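Local atomic coordinates of putative c-1-tetrahydrofolate synthase, cytoplasmic (Leishmania major, PDB entry 4A26), a protein that catalyses, as a homodimer, the dehydrogenase and cyclohydrolase steps that interconvert N5,N10-methylene-, methenyl- and formyltetrahydrofolate in one-carbon metabolism. Residues S42-Q47 and S69-L74; R36-A41 and V65-F70; V238-V243 and Y252-D257; A114-H119 and L127-V132. All blocks are in the same frame, centred on the assembly; numbering follows the deposited sequence.

Contact 1 of 4, residues S42-Q47 and S69-L74; sequences SIIVGQ and SFNVEL
The side-chain amide of Gln47 and the carboxylate of Glu73 meet in nearly coplanar fashion, their planes 19° apart, with NE2 of Gln47 3.4 Å from OE1 of Glu73 in a weak, bent hydrogen bond. Toward the start of the strands, the Asn71 amide turns OD1 toward Ser42 OG at 3.2 Å. That bond is weak at best and not settled, because the same hydroxyl is hydrogen-bonded to His59. Between these polar groups, Ile44 CG2 lies alongside the Glu73 chain, 3.8 Å from its CG.

The backbones here are two parallel strands of a beta-alpha-beta unit whose connecting helix is 49-64. Five backbone bonds join them, from Ser42 N to Phe70 O at 2.8 Å through to Gly46 N to Leu74 O at 2.9 Å. The face with Ile43, Val45, Val72 and Leu74 is apolar: CD1 of Leu74 reaches CG2 of Ile43 at 4.1 Å.

The chemistry is therefore two-sided. A regular backbone ladder carries the pairing, and on the apolar face Ile43 and Leu74 pack on helix 80-91 and Val45 on the loop at Leu105, Pro106 and Leu109. The polar side-chain links, at Asn71 and at Gln47, are weak and probably add little to the hold.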
loop_
_atom_site.group_PDB
_atom_site.type_symbol
_atom_site.label_atom_id
_atom_site.label_comp_id
_atom_site.label_asym_id
_atom_site.label_seq_id
_atom_site.Cartn_x
_atom_site.Cartn_y
_atom_site.Cartn_z
ATOM N N SER A 42 -14.239 -2.781 -22.119
ATOM C CA SER A 42 -14.524 -1.522 -21.442
ATOM C C SER A 42 -16.026 -1.333 -21.287
ATOM O O SER A 42 -16.809 -1.828 -22.100
ATOM C CB SER A 42 -13.918 -0.338 -22.203
ATOM O OG SER A 42 -14.438 -0.254 -23.513
ATOM N N ILE A 43 -16.415 -0.626 -20.230
ATOM C CA ILE A 43 -17.793 -0.210 -20.043
ATOM C C ILE A 43 -17.821 1.309 -19.947
ATOM O O ILE A 43 -17.109 1.899 -19.141
ATOM C CB ILE A 43 -18.421 -0.835 -18.778
ATOM C CG1 ILE A 43 -18.443 -2.359 -18.888
ATOM C CG2 ILE A 43 -19.837 -0.336 -18.593
ATOM C CD1 ILE A 43 -18.918 -3.062 -17.633
ATOM N N ILE A 44 -18.626 1.934 -20.798
ATOM C CA ILE A 44 -18.851 3.371 -20.748
ATOM C C ILE A 44 -20.352 3.600 -20.608
ATOM O O ILE A 44 -21.154 2.915 -21.250
ATOM C CB ILE A 44 -18.290 4.095 -22.000
ATOM C CG1 ILE A 44 -18.378 5.614 -21.831
ATOM C CG2 ILE A 44 -19.026 3.664 -23.262
ATOM C CD1 ILE A 44 -17.870 6.388 -23.031
ATOM N N VAL A 45 -20.717 4.547 -19.747
ATOM C CA VAL A 45 -22.111 4.852 -19.452
ATOM C C VAL A 45 -22.402 6.289 -19.864
ATOM O O VAL A 45 -21.654 7.210 -19.531
ATOM C CB VAL A 45 -22.418 4.653 -17.957
ATOM C CG1 VAL A 45 -23.849 5.081 -17.635
ATOM C CG2 VAL A 45 -22.186 3.204 -17.565
ATOM N N GLY A 46 -23.496 6.473 -20.592
ATOM C CA GLY A 46 -23.802 7.764 -21.191
ATOM C C GLY A 46 -22.984 7.984 -22.450
ATOM O O GLY A 46 -22.488 7.029 -23.048
ATOM N N GLN A 47 -22.842 9.245 -22.846
ATOM C CA GLN A 47 -22.281 9.592 -24.153
ATOM C C GLN A 47 -21.348 10.810 -24.095
ATOM O O GLN A 47 -21.323 11.626 -25.017
ATOM C CB GLN A 47 -23.427 9.836 -25.151
ATOM C CG GLN A 47 -24.179 8.572 -25.586
ATOM C CD GLN A 47 -23.536 7.883 -26.779
ATOM O OE1 GLN A 47 -23.582 8.393 -27.903
ATOM N NE2 GLN A 47 -22.939 6.714 -26.546
ATOM N N SER A 69 -11.300 -6.683 -28.788
ATOM C CA SER A 69 -11.800 -5.500 -28.106
ATOM C C SER A 69 -13.278 -5.682 -27.800
ATOM O O SER A 69 -14.027 -6.170 -28.643
ATOM C CB SER A 69 -11.589 -4.265 -28.985
ATOM O OG SER A 69 -11.097 -3.182 -28.222
ATOM N N PHE A 70 -13.690 -5.300 -26.592
ATOM C CA PHE A 70 -15.080 -5.434 -26.177
ATOM C C PHE A 70 -15.598 -4.139 -25.574
ATOM O O PHE A 70 -15.359 -3.854 -24.403
ATOM C CB PHE A 70 -15.231 -6.582 -25.182
ATOM C CG PHE A 70 -14.924 -7.926 -25.766
ATOM C CD1 PHE A 70 -15.894 -8.639 -26.454
ATOM C CD2 PHE A 70 -13.656 -8.478 -25.637
ATOM C CE1 PHE A 70 -15.607 -9.881 -26.999
ATOM C CE2 PHE A 70 -13.362 -9.716 -26.177
ATOM C CZ PHE A 70 -14.338 -10.418 -26.860
ATOM N N ASN A 71 -16.306 -3.354 -26.383
ATOM C CA ASN A 71 -16.910 -2.117 -25.905
ATOM C C ASN A 71 -18.381 -2.331 -25.584
ATOM O O ASN A 71 -19.164 -2.734 -26.453
ATOM C CB ASN A 71 -16.754 -0.991 -26.931
ATOM C CG ASN A 71 -17.174 0.373 -26.374
ATOM O OD1 ASN A 71 -17.054 0.636 -25.168
ATOM N ND2 ASN A 71 -17.670 1.245 -27.252
ATOM N N VAL A 72 -18.739 -2.079 -24.328
ATOM C CA VAL A 72 -20.122 -2.094 -23.881
ATOM C C VAL A 72 -20.545 -0.652 -23.621
ATOM O O VAL A 72 -19.945 0.026 -22.786
ATOM C CB VAL A 72 -20.271 -2.909 -22.586
ATOM C CG1 VAL A 72 -21.705 -2.869 -22.089
ATOM C CG2 VAL A 72 -19.818 -4.346 -22.806
ATOM N N GLU A 73 -21.561 -0.181 -24.345
ATOM C CA GLU A 73 -22.053 1.190 -24.190
ATOM C C GLU A 73 -23.461 1.210 -23.603
ATOM O O GLU A 73 -24.429 0.892 -24.289
ATOM C CB GLU A 73 -22.033 1.930 -25.529
ATOM C CG GLU A 73 -20.667 1.934 -26.211
ATOM C CD GLU A 73 -20.602 2.858 -27.412
ATOM O OE1 GLU A 73 -21.363 3.848 -27.441
ATOM O OE2 GLU A 73 -19.782 2.599 -28.321
ATOM N N LEU A 74 -23.559 1.585 -22.328
ATOM C CA LEU A 74 -24.837 1.638 -21.620
ATOM C C LEU A 74 -25.406 3.058 -21.639
ATOM O O LEU A 74 -24.645 4.029 -21.678
ATOM C CB LEU A 74 -24.665 1.170 -20.173
ATOM C CG LEU A 74 -24.120 -0.246 -19.968
ATOM C CD1 LEU A 74 -23.895 -0.510 -18.491
ATOM C CD2 LEU A 74 -25.050 -1.295 -20.567
#

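Contact 2 of 4, residues R36-A41 and V65-F70; sequences RVPGLA and VGMASF
Pro38 and Met67 pack where two parallel strands of a beta-alpha-beta unit begin, in the catalytic domain of the family. The proline ring and the methionine chain cross at about a right angle, with CG of Pro38 3.8 Å from CG of Met67. The Met67 chain is fully extended (chi2 180°), which carries CE along the same ring to 4.0 Å from Pro38 CB. Next door, the methyls of Val37 close on the backbone: CG1 and CG2 each lie 3.4 Å from the carbonyl O of Gly66.

From there the strands zip together through Ala68 N to Pro38 O, Leu40 N to Ala68 O (3.1 Å) and Phe70 N to Leu40 O (2.9 Å).

Around this first shell, Gly66 ends helix 49-64 in a Schellman motif, its positive phi turning the chain out of the last helical turn and into the strand. Helix 279-297 covers Pro38, Leu40 and Met67, while Val37 packs on Val26 and Arg30 of helix 11-32. On its other side strand 39-45 is bonded to the strand at 98-101, which makes it the middle one of three.

On the face with Ala68 and Ala41, chi1 of -65° turns the Phe70 ring back beside Gly39. Having no side chain, Gly39 meets that ring at its edge, its CA 4.0 Å from CE2 of Phe70.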
loop_
_atom_site.group_PDB
_atom_site.type_symbol
_atom_site.label_atom_id
_atom_site.label_comp_id
_atom_site.label_asym_id
_atom_site.label_seq_id
_atom_site.Cartn_x
_atom_site.Cartn_y
_atom_site.Cartn_z
ATOM N N ARG A 36 -6.110 -18.194 -30.175
ATOM C CA ARG A 36 -6.743 -17.415 -29.113
ATOM C C ARG A 36 -5.936 -16.152 -28.840
ATOM O O ARG A 36 -4.740 -16.092 -29.127
ATOM C CB ARG A 36 -6.886 -18.241 -27.832
ATOM C CG ARG A 36 -8.038 -19.230 -27.862
ATOM C CD ARG A 36 -8.200 -19.924 -26.515
ATOM N NE ARG A 36 -7.100 -20.848 -26.238
ATOM C CZ ARG A 36 -6.886 -21.452 -25.070
ATOM N NH1 ARG A 36 -7.692 -21.236 -24.031
ATOM N NH2 ARG A 36 -5.848 -22.274 -24.935
ATOM N N VAL A 37 -6.601 -15.157 -28.269
ATOM C CA VAL A 37 -6.038 -13.822 -28.165
ATOM C C VAL A 37 -6.623 -13.078 -26.962
ATOM O O VAL A 37 -7.714 -13.411 -26.503
ATOM C CB VAL A 37 -6.284 -13.049 -29.489
ATOM C CG1 VAL A 37 -6.867 -11.673 -29.239
ATOM C CG2 VAL A 37 -5.002 -12.972 -30.309
ATOM N N PRO A 38 -5.891 -12.079 -26.433
ATOM C CA PRO A 38 -6.405 -11.344 -25.282
ATOM C C PRO A 38 -7.555 -10.421 -25.644
ATOM O O PRO A 38 -7.617 -9.905 -26.761
ATOM C CB PRO A 38 -5.201 -10.516 -24.807
ATOM C CG PRO A 38 -4.020 -11.018 -25.573
ATOM C CD PRO A 38 -4.558 -11.603 -26.834
ATOM N N GLY A 39 -8.454 -10.214 -24.688
ATOM C CA GLY A 39 -9.587 -9.327 -24.861
ATOM C C GLY A 39 -9.541 -8.239 -23.811
ATOM O O GLY A 39 -9.485 -8.526 -22.617
ATOM N N LEU A 40 -9.532 -6.990 -24.263
ATOM C CA LEU A 40 -9.701 -5.849 -23.381
ATOM C C LEU A 40 -11.135 -5.367 -23.510
ATOM O O LEU A 40 -11.571 -4.977 -24.593
ATOM C CB LEU A 40 -8.741 -4.724 -23.762
ATOM C CG LEU A 40 -8.784 -3.491 -22.861
ATOM C CD1 LEU A 40 -8.558 -3.878 -21.400
ATOM C CD2 LEU A 40 -7.758 -2.474 -23.322
ATOM N N ALA A 41 -11.867 -5.413 -22.400
ATOM C CA ALA A 41 -13.251 -4.976 -22.364
ATOM C C ALA A 41 -13.353 -3.647 -21.638
ATOM O O ALA A 41 -12.641 -3.408 -20.667
ATOM C CB ALA A 41 -14.110 -6.016 -21.670
ATOM N N VAL A 65 -1.951 -4.248 -31.612
ATOM C CA VAL A 65 -1.256 -5.371 -30.982
ATOM C C VAL A 65 -1.927 -6.725 -31.288
ATOM O O VAL A 65 -1.377 -7.779 -30.978
ATOM C CB VAL A 65 -1.149 -5.133 -29.447
ATOM C CG1 VAL A 65 -0.788 -6.404 -28.705
ATOM C CG2 VAL A 65 -0.132 -4.039 -29.158
ATOM N N GLY A 66 -3.104 -6.692 -31.906
ATOM C CA GLY A 66 -3.810 -7.913 -32.289
ATOM C C GLY A 66 -4.663 -8.513 -31.185
ATOM O O GLY A 66 -4.941 -9.714 -31.194
ATOM N N MET A 67 -5.078 -7.678 -30.234
ATOM C CA MET A 67 -5.988 -8.097 -29.177
ATOM C C MET A 67 -7.428 -7.945 -29.638
ATOM O O MET A 67 -7.718 -7.170 -30.552
ATOM C CB MET A 67 -5.776 -7.255 -27.919
ATOM C CG MET A 67 -4.508 -7.583 -27.169
ATOM S SD MET A 67 -4.295 -6.568 -25.697
ATOM C CE MET A 67 -2.802 -7.293 -25.015
ATOM N N ALA A 68 -8.327 -8.687 -28.998
ATOM C CA ALA A 68 -9.757 -8.502 -29.211
ATOM C C ALA A 68 -10.209 -7.314 -28.376
ATOM O O ALA A 68 -9.571 -6.965 -27.383
ATOM C CB ALA A 68 -10.528 -9.755 -28.827
ATOM N N SER A 69 -11.300 -6.683 -28.788
ATOM C CA SER A 69 -11.800 -5.500 -28.106
ATOM C C SER A 69 -13.278 -5.682 -27.800
ATOM O O SER A 69 -14.027 -6.170 -28.643
ATOM C CB SER A 69 -11.589 -4.265 -28.985
ATOM O OG SER A 69 -11.097 -3.182 -28.222
ATOM N N PHE A 70 -13.690 -5.300 -26.592
ATOM C CA PHE A 70 -15.080 -5.434 -26.177
ATOM C C PHE A 70 -15.598 -4.139 -25.574
ATOM O O PHE A 70 -15.359 -3.854 -24.403
ATOM C CB PHE A 70 -15.231 -6.582 -25.182
ATOM C CG PHE A 70 -14.924 -7.926 -25.766
ATOM C CD1 PHE A 70 -15.894 -8.639 -26.454
ATOM C CD2 PHE A 70 -13.656 -8.478 -25.637
ATOM C CE1 PHE A 70 -15.607 -9.881 -26.999
ATOM C CE2 PHE A 70 -13.362 -9.716 -26.177
ATOM C CZ PHE A 70 -14.338 -10.418 -26.860
#

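Contact 3 of 4, residues V238-V243 and Y252-D257; sequences VGTTPV and YRLVGD
Gly239 opens the contact by pressing its backbone on Gly256 and Asp257: its CA sits 3.5 Å from OD1 of Asp257, and its carbonyl O takes a CA-H...O contact from Gly256. The other carboxylate oxygen of that aspartate, OD2, is hydrogen-bonded to the backbone N of Gly219, which ties the base of this beta hairpin to the loop at Gly219. Thr240 adds a light touch, its CB 4.2 Å from CD2 of Leu254.

Thr241 carries the pairing. It forms an antiparallel, hydrogen-bonded pair with Val255: Thr241 N donates to Val255 O at 3.1 Å, and Val255 N donates back to Thr241 O at 2.9 Å. Pro242, which has no N-H to give, brings CB to 3.6 Å from CD1 of Tyr252, meeting the ring obliquely. The Tyr252 ring is put there by chi1 of 70°, which sets CG between the backbone N and the carbonyl carbon.

At Val243, both methyls lie against CG2 of Val255, the two side chains crossing at about a right angle, while Val243 N reaches Arg253 O at 3.3 Å and the return bond is weak.

The chemistry implies a hairpin whose clear backbone pairing is the two bonds of Thr241 and Val255, those between Val243 and Arg253 being long or weak.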
loop_
_atom_site.group_PDB
_atom_site.type_symbol
_atom_site.label_atom_id
_atom_site.label_comp_id
_atom_site.label_asym_id
_atom_site.label_seq_id
_atom_site.Cartn_x
_atom_site.Cartn_y
_atom_site.Cartn_z
ATOM N N VAL A 238 4.900 13.758 -14.445
ATOM C CA VAL A 238 3.613 13.098 -14.679
ATOM C C VAL A 238 2.439 14.090 -14.627
ATOM O O VAL A 238 1.341 13.794 -15.109
ATOM C CB VAL A 238 3.372 11.953 -13.664
ATOM C CG1 VAL A 238 2.272 11.030 -14.161
ATOM C CG2 VAL A 238 4.645 11.154 -13.444
ATOM N N GLY A 239 2.669 15.263 -14.047
ATOM C CA GLY A 239 1.655 16.308 -14.016
ATOM C C GLY A 239 1.327 16.842 -15.398
ATOM O O GLY A 239 2.197 16.940 -16.253
ATOM N N THR A 240 0.057 17.182 -15.604
ATOM C CA THR A 240 -0.426 17.719 -16.876
ATOM C C THR A 240 -1.567 18.697 -16.623
ATOM O O THR A 240 -2.582 18.323 -16.037
ATOM C CB THR A 240 -0.946 16.601 -17.790
ATOM O OG1 THR A 240 -1.750 15.690 -17.025
ATOM C CG2 THR A 240 0.212 15.850 -18.428
ATOM N N THR A 241 -1.392 19.941 -17.060
ATOM C CA THR A 241 -2.392 20.988 -16.866
ATOM C C THR A 241 -2.394 21.955 -18.057
ATOM O O THR A 241 -1.337 22.456 -18.441
ATOM C CB THR A 241 -2.093 21.801 -15.593
ATOM O OG1 THR A 241 -1.914 20.915 -14.481
ATOM C CG2 THR A 241 -3.222 22.774 -15.294
ATOM N N PRO A 242 -3.576 22.225 -18.643
ATOM C CA PRO A 242 -3.635 23.209 -19.725
ATOM C C PRO A 242 -3.432 24.646 -19.234
ATOM O O PRO A 242 -3.723 24.951 -18.078
ATOM C CB PRO A 242 -5.046 23.023 -20.290
ATOM C CG PRO A 242 -5.833 22.470 -19.175
ATOM C CD PRO A 242 -4.891 21.611 -18.388
ATOM N N VAL A 243 -2.923 25.507 -20.115
ATOM C CA VAL A 243 -2.713 26.926 -19.811
ATOM C C VAL A 243 -3.104 27.775 -21.020
ATOM O O VAL A 243 -3.046 27.292 -22.145
ATOM C CB VAL A 243 -1.238 27.223 -19.457
ATOM C CG1 VAL A 243 -0.791 26.384 -18.265
ATOM C CG2 VAL A 243 -0.332 26.980 -20.662
ATOM N N TYR A 252 -4.733 26.548 -25.885
ATOM C CA TYR A 252 -4.011 26.004 -24.732
ATOM C C TYR A 252 -2.975 24.948 -25.116
ATOM O O TYR A 252 -2.999 24.406 -26.223
ATOM C CB TYR A 252 -4.988 25.431 -23.687
ATOM C CG TYR A 252 -5.699 24.153 -24.098
ATOM C CD1 TYR A 252 -5.112 22.905 -23.886
ATOM C CD2 TYR A 252 -6.964 24.191 -24.682
ATOM C CE1 TYR A 252 -5.759 21.731 -24.257
ATOM C CE2 TYR A 252 -7.622 23.021 -25.054
ATOM C CZ TYR A 252 -7.014 21.797 -24.841
ATOM O OH TYR A 252 -7.661 20.638 -25.210
ATOM N N ARG A 253 -2.061 24.679 -24.186
ATOM C CA ARG A 253 -1.109 23.581 -24.315
ATOM C C ARG A 253 -0.913 22.905 -22.960
ATOM O O ARG A 253 -0.981 23.562 -21.924
ATOM C CB ARG A 253 0.232 24.088 -24.855
ATOM C CG ARG A 253 1.054 24.916 -23.873
ATOM C CD ARG A 253 2.225 25.585 -24.573
ATOM N NE ARG A 253 2.989 26.454 -23.676
ATOM C CZ ARG A 253 3.936 27.308 -24.068
ATOM N NH1 ARG A 253 4.260 27.432 -25.354
ATOM N NH2 ARG A 253 4.565 28.051 -23.163
ATOM N N LEU A 254 -0.668 21.599 -22.972
ATOM C CA LEU A 254 -0.408 20.862 -21.737
ATOM C C LEU A 254 0.964 21.245 -21.192
ATOM O O LEU A 254 1.956 21.217 -21.918
ATOM C CB LEU A 254 -0.478 19.350 -21.967
ATOM C CG LEU A 254 -1.879 18.735 -22.030
ATOM C CD1 LEU A 254 -2.586 19.089 -23.330
ATOM C CD2 LEU A 254 -1.805 17.223 -21.852
ATOM N N VAL A 255 1.005 21.613 -19.914
ATOM C CA VAL A 255 2.244 22.010 -19.251
ATOM C C VAL A 255 2.439 21.177 -17.986
ATOM O O VAL A 255 1.505 21.008 -17.201
ATOM C CB VAL A 255 2.217 23.499 -18.869
ATOM C CG1 VAL A 255 3.630 24.013 -18.638
ATOM C CG2 VAL A 255 1.529 24.314 -19.949
ATOM N N GLY A 256 3.653 20.667 -17.793
ATOM C CA GLY A 256 3.959 19.791 -16.669
ATOM C C GLY A 256 4.288 20.526 -15.382
ATOM O O GLY A 256 4.381 21.753 -15.358
ATOM N N ASP A 257 4.460 19.756 -14.310
ATOM C CA ASP A 257 4.844 20.285 -13.000
ATOM C C ASP A 257 6.245 20.890 -12.996
ATOM O O ASP A 257 6.526 21.821 -12.240
ATOM C CB ASP A 257 4.794 19.181 -11.937
ATOM C CG ASP A 257 3.387 18.892 -11.441
ATOM O OD1 ASP A 257 2.412 19.160 -12.167
ATOM O OD2 ASP A 257 3.265 18.378 -10.306
#

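Contact 4 of 4, residues A114-H119 and L127-V132; sequences AIEKIH and LLPVNV
This is a packing contact without hydrogen bonds across it, largely leucine methyls on backbone, between the end of helix 111-116 and the start of helix 129-136; it links the catalytic and NAD(P)-binding portions of the chain at the dimer interface. Leu128 is the main wedge. With CG beside its own backbone N (chi1 -76°), it puts CD2 against Ile115 and Glu116, 3.3 Å from the carbonyl O of Ile115 and 3.6 Å from CA of Glu116, and its CD1 3.4 Å from the carbonyl O of Ile118. Ile115 slides past it in the opposite direction and places CG2 3.9 Å from CB of Leu127.

At the margin, the Glu116 chain bends at chi2 (76°) and brings its carboxylate alongside the CG-CD edge of the Pro129 ring, OE1 3.7 Å from CD. These are packing contacts; the charge is met elsewhere, by a salt bridge from OE2 to Arg140 of the second subunit. Within the first segment Ile118 N bonds to Ile115 O. Asp123 OD2 accepts from both Leu128 N, at the N-cap, and Asn131 ND2, which probably helps hold the start of helix 129-136.

Around the join, helix 80-91 packs on Ala114 and Ile118, and helix 129-136 faces the partner chain, where Val130 meets Pro129 of the second subunit and Val132 its Tyr137.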
loop_
_atom_site.group_PDB
_atom_site.type_symbol
_atom_site.label_atom_id
_atom_site.label_comp_id
_atom_site.label_asym_id
_atom_site.label_seq_id
_atom_site.Cartn_x
_atom_site.Cartn_y
_atom_site.Cartn_z
ATOM N N ALA A 114 -19.455 -0.130 -8.469
ATOM C CA ALA A 114 -19.403 -0.720 -9.809
ATOM C C ALA A 114 -18.055 -1.385 -10.073
ATOM O O ALA A 114 -17.989 -2.399 -10.758
ATOM C CB ALA A 114 -19.682 0.331 -10.865
ATOM N N ILE A 115 -16.988 -0.805 -9.527
ATOM C CA ILE A 115 -15.637 -1.357 -9.657
ATOM C C ILE A 115 -15.416 -2.603 -8.786
ATOM O O ILE A 115 -14.641 -3.489 -9.153
ATOM C CB ILE A 115 -14.568 -0.296 -9.298
ATOM C CG1 ILE A 115 -14.543 0.817 -10.353
ATOM C CG2 ILE A 115 -13.194 -0.929 -9.194
ATOM C CD1 ILE A 115 -13.912 2.114 -9.868
ATOM N N GLU A 116 -16.089 -2.668 -7.639
ATOM C CA GLU A 116 -15.937 -3.799 -6.716
ATOM C C GLU A 116 -16.469 -5.092 -7.349
ATOM O O GLU A 116 -15.965 -6.180 -7.059
ATOM C CB GLU A 116 -16.640 -3.517 -5.376
ATOM C CG GLU A 116 -15.849 -3.951 -4.130
ATOM C CD GLU A 116 -14.688 -3.008 -3.775
ATOM O OE1 GLU A 116 -14.261 -2.203 -4.637
ATOM O OE2 GLU A 116 -14.195 -3.077 -2.625
ATOM N N LYS A 117 -17.473 -4.956 -8.221
ATOM C CA LYS A 117 -18.033 -6.083 -8.980
ATOM C C LYS A 117 -17.010 -6.776 -9.873
ATOM O O LYS A 117 -17.139 -7.969 -10.143
ATOM C CB LYS A 117 -19.212 -5.632 -9.856
ATOM C CG LYS A 117 -20.568 -5.785 -9.206
ATOM C CD LYS A 117 -21.121 -7.204 -9.339
ATOM C CE LYS A 117 -22.396 -7.381 -8.513
ATOM N NZ LYS A 117 -22.997 -8.745 -8.632
ATOM N N ILE A 118 -16.018 -6.029 -10.353
ATOM C CA ILE A 118 -15.002 -6.604 -11.230
ATOM C C ILE A 118 -14.225 -7.668 -10.464
ATOM O O ILE A 118 -13.878 -7.476 -9.300
ATOM C CB ILE A 118 -14.014 -5.543 -11.770
ATOM C CG1 ILE A 118 -14.741 -4.519 -12.650
ATOM C CG2 ILE A 118 -12.902 -6.209 -12.575
ATOM C CD1 ILE A 118 -13.925 -3.270 -12.937
ATOM N N HIS A 119 -13.977 -8.796 -11.121
ATOM C CA HIS A 119 -13.193 -9.865 -10.530
ATOM C C HIS A 119 -11.732 -9.421 -10.428
ATOM O O HIS A 119 -11.184 -8.878 -11.390
ATOM C CB HIS A 119 -13.326 -11.147 -11.352
ATOM C CG HIS A 119 -14.538 -11.953 -11.008
ATOM N ND1 HIS A 119 -14.571 -13.328 -11.096
ATOM C CD2 HIS A 119 -15.755 -11.578 -10.545
ATOM C CE1 HIS A 119 -15.759 -13.763 -10.719
ATOM N NE2 HIS A 119 -16.497 -12.722 -10.380
ATOM N N LEU A 127 -7.757 -1.016 -9.775
ATOM C CA LEU A 127 -8.517 -0.081 -8.938
ATOM C C LEU A 127 -9.129 -0.735 -7.688
ATOM O O LEU A 127 -9.568 -0.036 -6.776
ATOM C CB LEU A 127 -9.624 0.578 -9.772
ATOM C CG LEU A 127 -9.130 1.580 -10.819
ATOM C CD1 LEU A 127 -10.164 1.776 -11.921
ATOM C CD2 LEU A 127 -8.768 2.909 -10.168
ATOM N N LEU A 128 -9.165 -2.066 -7.661
ATOM C CA LEU A 128 -9.690 -2.807 -6.515
ATOM C C LEU A 128 -8.734 -2.702 -5.326
ATOM O O LEU A 128 -7.517 -2.697 -5.515
ATOM C CB LEU A 128 -9.892 -4.284 -6.872
ATOM C CG LEU A 128 -11.104 -4.642 -7.735
ATOM C CD1 LEU A 128 -11.029 -6.089 -8.166
ATOM C CD2 LEU A 128 -12.392 -4.387 -6.983
ATOM N N PRO A 129 -9.278 -2.596 -4.100
ATOM C CA PRO A 129 -8.430 -2.580 -2.900
ATOM C C PRO A 129 -7.500 -3.788 -2.771
ATOM O O PRO A 129 -6.336 -3.630 -2.402
ATOM C CB PRO A 129 -9.444 -2.563 -1.758
ATOM C CG PRO A 129 -10.625 -1.877 -2.328
ATOM C CD PRO A 129 -10.675 -2.250 -3.782
ATOM N N VAL A 130 -8.006 -4.977 -3.082
ATOM C CA VAL A 130 -7.199 -6.196 -3.009
ATOM C C VAL A 130 -5.956 -6.116 -3.910
ATOM O O VAL A 130 -4.873 -6.539 -3.507
ATOM C CB VAL A 130 -8.041 -7.467 -3.313
ATOM C CG1 VAL A 130 -8.589 -7.438 -4.736
ATOM C CG2 VAL A 130 -7.222 -8.724 -3.063
ATOM N N ASN A 131 -6.096 -5.550 -5.105
ATOM C CA ASN A 131 -4.931 -5.331 -5.978
ATOM C C ASN A 131 -4.006 -4.242 -5.425
ATOM O O ASN A 131 -2.780 -4.368 -5.486
ATOM C CB ASN A 131 -5.368 -5.012 -7.409
ATOM C CG ASN A 131 -6.036 -6.201 -8.098
ATOM O OD1 ASN A 131 -5.641 -7.354 -7.912
ATOM N ND2 ASN A 131 -7.050 -5.921 -8.896
ATOM N N VAL A 132 -4.599 -3.189 -4.865
ATOM C CA VAL A 132 -3.836 -2.155 -4.165
ATOM C C VAL A 132 -3.105 -2.757 -2.965
ATOM O O VAL A 132 -1.967 -2.393 -2.675
ATOM C CB VAL A 132 -4.740 -0.993 -3.683
ATOM C CG1 VAL A 132 -3.906 0.095 -3.017
ATOM C CG2 VAL A 132 -5.539 -0.408 -4.848
#

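Contacts 1 and 2 are successive lengths of one pairing, strand 39-45 with strand 68-74, sharing Ser69 and Phe70; their centres lie 15 Å apart. Both are partly buried parallel ladders, but different helices cover them: 80-91 and 49-64 beside contact 1, 279-297 and 11-32 beside contact 2. Contact 3 is antiparallel, looser and more exposed, in the NAD(P)-binding part, its centre about 32 Å from that of contact 2 and across the chain's centre from it. Contact 4 differs in kind, since it joins helix ends by side-chain packing without mutual hydrogen bonds, bridges the two family regions and, alone of the four, is touched by the second subunit.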